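Local coordinates for protein LbaCas13a H328A (C2c2) (Lachnospiraceae bacterium NK4A179, PDB 5WLH) that binds pre-crRNA as a CRISPR-Cas13a effector and, guided by the mature crRNA, probably cleaves RNA at a nuclease site built from two HEPN domains, at residues Q565-H570 and V909-S914; W573-F578 and F628-E633. One frame throughout, in Å; residues are numbered along the deposited sequence.

Interaction 1 (Q565-H570 and V909-S914); sequences QYFGGH and VSRFLS
Tyr566 and Phe912 bring two helix ends together, their CA atoms 6.3 Å apart. Helix 559-564 stops in a Schellman motif: the amides of Gly569 and, weakly, Gly568 turn back to the carbonyls of Leu564 and Gln565, and Gly568 suits the C-prime place because its phi is positive. On the other side Phe912 is the first residue to leave helix 901-911, in a largely helical region that probably belongs to a HEPN domain.

Tyr566, Phe567 and Phe912 form an aromatic cluster. Phe912 puts CE1 3.3 Å from Tyr566 CB, against the root of the tyrosine, and the two rings are inclined by 32°. Its CZ meets Phe567 CE2 at 3.7 Å, with those two rings almost perpendicular. Large flat hydrocarbon groups suit this buried site, which Leu595 of helix 588-602 also touches, while the tyrosine hydroxyl reaches past it to the carbonyl of Leu1046.

Arg911 takes the other half of the contact. CG is anti to the backbone N (chi1 -169°) and the chain then bends at chi2, bringing the guanidinium over the 566-567 backbone. Tyr566 O sits 2.9 Å above its plane, so although NH1 is near, the angle is too poor for a hydrogen bond; NH2 packs 3.4 Å from Phe567 CA. Polar grip comes from Glu631: NE makes a salt bridge to OE1, and NH2 faces OE2. A leucine in place of Arg911 would probably leave the buried Glu631 carboxylate without its charged mate and uncover the peptide that the guanidinium overlies.

Both turning backbones keep a buried carbonyl satisfied through one shared water, which donates to Tyr566 O at 2.7 Å and to Arg911 O at 2.6 Å.

Interaction 2 (W573-F578 and F628-E633); sequences WTDFPF and FEHETE
His630 projects from helix 621-632 into the type I turn running from Trp573 to Phe576, and most of the contact can be read along its side chain, part of an aromatic cluster with Trp573 and Phe576. CB already rests against the indole, 3.7 Å from Trp573 CZ3. CG stands anti to the backbone N, which carries the imidazole away from the helix and over the tryptophan. There ND1 comes 3.4 Å from Trp573 CZ3, above one face and near the rim, and CE1 lies nearest CE3 and CD2. The result is an offset stack between imidazole and six-membered ring, the planes 27° apart. CD2 meets Phe576 CD1 at 3.9 Å, where the phenyl turns its edge toward the imidazole face.

At the tip, NE2 donates to Asp575 OD1 over 2.9 Å with an N-H...O angle of 157°. OD1 lies at the imidazole's edge, near its plane, and accepts through its syn lone pair, while the carboxylate is turned 48° from the ring. A histidine fits here because one face of the ring serves both aromatic neighbours while its edge supplies a donor.

One helix position later, Glu631 lays its CG 3.8 Å from Trp573 CZ2, while its carboxylate turns to Tyr907 and Arg911. The methylene thus meets the CZ2 side of the benzo ring obliquely and the charge goes inward.

The stack sets the imidazole's plane and the Asp575 bond probably selects between its two chi2 flips. NE2 carries a proton here; should ND1 gain one too, the exposed Asp575 would probably stabilise the positive ring, though weakly.

Overall arrangement
The two interactions share the connection between helices 559-564 and 578-581, and interaction 2 is nested within the chain loop closed by interaction 1; their centres are 13 Å apart. Polar links join them. Arg911 NE of interaction 1 forms a salt bridge with Glu631 OE1 of interaction 2 at 2.8 Å, with NH2 beside OE2, and Phe567 O probably accepts a hydrogen bond from Trp573 NE1 at 2.9 Å. Helix 901-911, distant in sequence, is thereby tied to helix 621-632 as well as to the loop. Measured from nearest atoms, interaction 1 lies about 6 Å from the bound RNA and interaction 2 about 12 Å, so neither contact touches the guide directly.

Interaction 1 (Q565-H570 and V909-S914)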
loop_
_atom_site.group_PDB
_atom_site.type_symbol
_atom_site.label_atom_id
_atom_site.label_comp_id
_atom_site.label_asym_id
_atom_site.label_seq_id
_atom_site.Cartn_x
_atom_site.Cartn_y
_atom_site.Cartn_z
ATOM N N GLN A 565 -14.656 -13.411 26.983
ATOM C CA GLN A 565 -13.240 -13.045 27.063
ATOM C C GLN A 565 -12.928 -11.877 26.135
ATOM O O GLN A 565 -12.080 -11.032 26.443
ATOM C CB GLN A 565 -12.358 -14.240 26.691
ATOM C CG GLN A 565 -12.335 -15.367 27.700
ATOM C CD GLN A 565 -11.545 -16.572 27.218
ATOM O OE1 GLN A 565 -10.569 -16.436 26.494
ATOM N NE2 GLN A 565 -11.961 -17.763 27.640
ATOM N N TYR A 566 -13.597 -11.828 24.982
ATOM C CA TYR A 566 -13.417 -10.763 24.001
ATOM C C TYR A 566 -14.193 -9.508 24.348
ATOM O O TYR A 566 -13.988 -8.469 23.703
ATOM C CB TYR A 566 -13.823 -11.281 22.630
ATOM C CG TYR A 566 -12.894 -12.362 22.195
ATOM C CD1 TYR A 566 -11.697 -12.047 21.577
ATOM C CD2 TYR A 566 -13.169 -13.700 22.464
ATOM C CE1 TYR A 566 -10.804 -13.020 21.212
ATOM C CE2 TYR A 566 -12.279 -14.686 22.088
ATOM C CZ TYR A 566 -11.095 -14.338 21.469
ATOM O OH TYR A 566 -10.194 -15.303 21.089
ATOM N N PHE A 567 -15.068 -9.582 25.347
ATOM C CA PHE A 567 -15.740 -8.422 25.911
ATOM C C PHE A 567 -15.204 -8.126 27.310
ATOM O O PHE A 567 -15.940 -7.675 28.189
ATOM C CB PHE A 567 -17.254 -8.634 25.921
ATOM C CG PHE A 567 -17.871 -8.711 24.538
ATOM C CD1 PHE A 567 -18.304 -7.563 23.894
ATOM C CD2 PHE A 567 -18.018 -9.925 23.895
ATOM C CE1 PHE A 567 -18.868 -7.628 22.627
ATOM C CE2 PHE A 567 -18.578 -10.001 22.625
ATOM C CZ PHE A 567 -19.008 -8.848 21.992
ATOM N N GLY A 568 -13.924 -8.424 27.523
ATOM C CA GLY A 568 -13.209 -8.024 28.718
ATOM C C GLY A 568 -13.284 -8.999 29.874
ATOM O O GLY A 568 -12.746 -8.695 30.945
ATOM N N GLY A 569 -13.917 -10.147 29.693
ATOM C CA GLY A 569 -14.031 -11.160 30.732
ATOM C C GLY A 569 -15.446 -11.255 31.282
ATOM O O GLY A 569 -16.107 -10.241 31.545
ATOM N N HIS A 570 -15.915 -12.493 31.478
ATOM C CA HIS A 570 -17.299 -12.680 31.898
ATOM C C HIS A 570 -17.571 -12.075 33.270
ATOM O O HIS A 570 -18.732 -11.781 33.586
ATOM C CB HIS A 570 -17.669 -14.169 31.863
ATOM C CG HIS A 570 -17.053 -14.988 32.953
ATOM N ND1 HIS A 570 -15.931 -15.764 32.757
ATOM C CD2 HIS A 570 -17.435 -15.194 34.237
ATOM C CE1 HIS A 570 -15.633 -16.395 33.880
ATOM N NE2 HIS A 570 -16.531 -16.068 34.792
ATOM N N VAL A 909 -17.138 -5.835 14.759
ATOM C CA VAL A 909 -15.931 -6.150 13.995
ATOM C C VAL A 909 -14.699 -5.564 14.682
ATOM O O VAL A 909 -13.715 -6.273 14.915
ATOM C CB VAL A 909 -16.061 -5.678 12.535
ATOM C CG1 VAL A 909 -14.701 -5.748 11.822
ATOM C CG2 VAL A 909 -17.041 -6.569 11.809
ATOM N N SER A 910 -14.745 -4.278 15.047
ATOM C CA SER A 910 -13.557 -3.682 15.662
ATOM C C SER A 910 -13.303 -4.271 17.041
ATOM O O SER A 910 -12.145 -4.420 17.451
ATOM C CB SER A 910 -13.694 -2.162 15.759
ATOM O OG SER A 910 -14.710 -1.786 16.674
ATOM N N ARG A 911 -14.371 -4.651 17.740
ATOM C CA ARG A 911 -14.227 -5.126 19.110
ATOM C C ARG A 911 -13.497 -6.459 19.171
ATOM O O ARG A 911 -12.871 -6.767 20.189
ATOM C CB ARG A 911 -15.610 -5.239 19.765
ATOM C CG ARG A 911 -15.566 -5.472 21.269
ATOM C CD ARG A 911 -14.972 -4.303 22.020
ATOM N NE ARG A 911 -15.029 -4.557 23.460
ATOM C CZ ARG A 911 -14.077 -5.180 24.157
ATOM N NH1 ARG A 911 -12.961 -5.606 23.570
ATOM N NH2 ARG A 911 -14.241 -5.371 25.456
ATOM N N PHE A 912 -13.575 -7.265 18.110
ATOM C CA PHE A 912 -12.924 -8.568 18.079
ATOM C C PHE A 912 -11.513 -8.513 17.509
ATOM O O PHE A 912 -10.940 -9.560 17.206
ATOM C CB PHE A 912 -13.780 -9.559 17.290
ATOM C CG PHE A 912 -14.774 -10.267 18.152
ATOM C CD1 PHE A 912 -14.394 -11.375 18.890
ATOM C CD2 PHE A 912 -16.057 -9.772 18.295
ATOM C CE1 PHE A 912 -15.285 -12.002 19.719
ATOM C CE2 PHE A 912 -16.967 -10.401 19.127
ATOM C CZ PHE A 912 -16.577 -11.515 19.844
ATOM N N LEU A 913 -10.942 -7.321 17.368
ATOM C CA LEU A 913 -9.573 -7.195 16.885
ATOM C C LEU A 913 -8.594 -7.158 18.050
ATOM O O LEU A 913 -8.969 -6.920 19.189
ATOM C CB LEU A 913 -9.421 -5.924 16.054
ATOM C CG LEU A 913 -10.301 -5.806 14.817
ATOM C CD1 LEU A 913 -10.085 -4.436 14.176
ATOM C CD2 LEU A 913 -9.969 -6.956 13.840
ATOM N N SER A 914 -7.317 -7.400 17.749
ATOM C CA SER A 914 -6.291 -7.061 18.722
ATOM C C SER A 914 -6.274 -5.545 18.912
ATOM O O SER A 914 -6.746 -4.803 18.044
ATOM C CB SER A 914 -4.918 -7.540 18.248
ATOM O OG SER A 914 -4.488 -6.718 17.186
HETATM O O HOH W 1 -11.979 -8.554 21.830
#

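Interaction 2 (W573-F578 and F628-E633)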
loop_
_atom_site.group_PDB
_atom_site.type_symbol
_atom_site.label_atom_id
_atom_site.label_comp_id
_atom_site.label_asym_id
_atom_site.label_seq_id
_atom_site.Cartn_x
_atom_site.Cartn_y
_atom_site.Cartn_z
ATOM N N TRP A 573 -19.736 -9.031 33.311
ATOM C CA TRP A 573 -21.080 -9.160 32.758
ATOM C C TRP A 573 -22.030 -9.884 33.706
ATOM O O TRP A 573 -23.102 -10.325 33.282
ATOM C CB TRP A 573 -21.024 -9.881 31.407
ATOM C CG TRP A 573 -20.262 -9.111 30.384
ATOM C CD1 TRP A 573 -18.908 -9.098 30.210
ATOM C CD2 TRP A 573 -20.806 -8.230 29.397
ATOM N NE1 TRP A 573 -18.573 -8.255 29.177
ATOM C CE2 TRP A 573 -19.719 -7.713 28.656
ATOM C CE3 TRP A 573 -22.103 -7.833 29.061
ATOM C CZ2 TRP A 573 -19.890 -6.820 27.602
ATOM C CZ3 TRP A 573 -22.273 -6.939 28.012
ATOM C CH2 TRP A 573 -21.170 -6.444 27.293
ATOM N N THR A 574 -21.659 -10.011 34.983
ATOM C CA THR A 574 -22.504 -10.727 35.936
ATOM C C THR A 574 -23.859 -10.053 36.115
ATOM O O THR A 574 -24.840 -10.721 36.462
ATOM C CB THR A 574 -21.795 -10.838 37.286
ATOM O OG1 THR A 574 -21.626 -9.526 37.833
ATOM C CG2 THR A 574 -20.428 -11.487 37.116
ATOM N N ASP A 575 -23.937 -8.743 35.882
ATOM C CA ASP A 575 -25.164 -7.971 36.042
ATOM C C ASP A 575 -25.951 -7.815 34.743
ATOM O O ASP A 575 -26.946 -7.080 34.721
ATOM C CB ASP A 575 -24.837 -6.582 36.599
ATOM C CG ASP A 575 -24.272 -5.650 35.538
ATOM O OD1 ASP A 575 -23.454 -6.112 34.710
ATOM O OD2 ASP A 575 -24.648 -4.457 35.529
ATOM N N PHE A 576 -25.525 -8.478 33.659
ATOM C CA PHE A 576 -26.156 -8.267 32.358
ATOM C C PHE A 576 -27.260 -9.291 32.143
ATOM O O PHE A 576 -27.007 -10.495 32.251
ATOM C CB PHE A 576 -25.128 -8.377 31.228
ATOM C CG PHE A 576 -25.652 -7.939 29.886
ATOM C CD1 PHE A 576 -25.788 -6.590 29.584
ATOM C CD2 PHE A 576 -26.006 -8.869 28.931
ATOM C CE1 PHE A 576 -26.262 -6.181 28.350
ATOM C CE2 PHE A 576 -26.488 -8.468 27.690
ATOM C CZ PHE A 576 -26.617 -7.121 27.407
ATOM N N PRO A 577 -28.477 -8.862 31.820
ATOM C CA PRO A 577 -29.602 -9.808 31.687
ATOM C C PRO A 577 -29.586 -10.540 30.350
ATOM O O PRO A 577 -30.383 -10.281 29.445
ATOM C CB PRO A 577 -30.816 -8.891 31.855
ATOM C CG PRO A 577 -30.367 -7.594 31.250
ATOM C CD PRO A 577 -28.889 -7.472 31.564
ATOM N N PHE A 578 -28.652 -11.486 30.220
ATOM C CA PHE A 578 -28.536 -12.253 28.982
ATOM C C PHE A 578 -29.830 -12.982 28.660
ATOM O O PHE A 578 -30.209 -13.109 27.490
ATOM C CB PHE A 578 -27.389 -13.258 29.084
ATOM C CG PHE A 578 -26.034 -12.650 28.908
ATOM C CD1 PHE A 578 -25.616 -12.197 27.664
ATOM C CD2 PHE A 578 -25.176 -12.524 29.992
ATOM C CE1 PHE A 578 -24.361 -11.631 27.504
ATOM C CE2 PHE A 578 -23.916 -11.959 29.839
ATOM C CZ PHE A 578 -23.510 -11.515 28.596
ATOM N N PHE A 628 -23.308 -2.972 23.756
ATOM C CA PHE A 628 -22.574 -1.733 23.536
ATOM C C PHE A 628 -22.799 -0.757 24.681
ATOM O O PHE A 628 -21.846 -0.178 25.212
ATOM C CB PHE A 628 -22.977 -1.076 22.220
ATOM C CG PHE A 628 -22.247 0.213 21.965
ATOM C CD1 PHE A 628 -20.920 0.198 21.549
ATOM C CD2 PHE A 628 -22.862 1.434 22.174
ATOM C CE1 PHE A 628 -20.242 1.381 21.329
ATOM C CE2 PHE A 628 -22.191 2.617 21.955
ATOM C CZ PHE A 628 -20.868 2.589 21.538
ATOM N N GLU A 629 -24.062 -0.538 25.063
ATOM C CA GLU A 629 -24.306 0.387 26.164
ATOM C C GLU A 629 -23.606 -0.087 27.429
ATOM O O GLU A 629 -23.032 0.717 28.166
ATOM C CB GLU A 629 -25.805 0.562 26.413
ATOM C CG GLU A 629 -26.091 1.468 27.605
ATOM C CD GLU A 629 -27.548 1.847 27.710
ATOM O OE1 GLU A 629 -28.393 1.012 27.330
ATOM O OE2 GLU A 629 -27.844 2.970 28.184
ATOM N N HIS A 630 -23.632 -1.396 27.686
ATOM C CA HIS A 630 -22.956 -1.931 28.860
ATOM C C HIS A 630 -21.472 -1.606 28.820
ATOM O O HIS A 630 -20.880 -1.244 29.840
ATOM C CB HIS A 630 -23.188 -3.439 28.944
ATOM C CG HIS A 630 -22.725 -4.059 30.228
ATOM N ND1 HIS A 630 -21.477 -4.627 30.371
ATOM C CD2 HIS A 630 -23.349 -4.214 31.420
ATOM C CE1 HIS A 630 -21.348 -5.098 31.599
ATOM N NE2 HIS A 630 -22.469 -4.858 32.257
ATOM N N GLU A 631 -20.861 -1.695 27.638
ATOM C CA GLU A 631 -19.439 -1.390 27.524
ATOM C C GLU A 631 -19.164 0.101 27.667
ATOM O O GLU A 631 -18.145 0.483 28.248
ATOM C CB GLU A 631 -18.902 -1.932 26.197
ATOM C CG GLU A 631 -18.950 -3.440 26.163
ATOM C CD GLU A 631 -17.753 -4.063 25.467
ATOM O OE1 GLU A 631 -17.660 -3.917 24.230
ATOM O OE2 GLU A 631 -16.923 -4.705 26.152
ATOM N N THR A 632 -20.042 0.964 27.143
ATOM C CA THR A 632 -19.830 2.399 27.329
ATOM C C THR A 632 -19.834 2.758 28.807
ATOM O O THR A 632 -19.115 3.670 29.228
ATOM C CB THR A 632 -20.891 3.250 26.613
ATOM O OG1 THR A 632 -22.176 3.070 27.233
ATOM C CG2 THR A 632 -20.978 2.925 25.149
ATOM N N GLU A 633 -20.610 2.029 29.610
ATOM C CA GLU A 633 -20.704 2.357 31.025
ATOM C C GLU A 633 -19.385 2.149 31.756
ATOM O O GLU A 633 -19.192 2.725 32.832
ATOM C CB GLU A 633 -21.820 1.541 31.675
ATOM C CG GLU A 633 -23.198 2.157 31.456
ATOM C CD GLU A 633 -24.327 1.164 31.652
ATOM O OE1 GLU A 633 -24.054 0.031 32.106
ATOM O OE2 GLU A 633 -25.488 1.526 31.366
#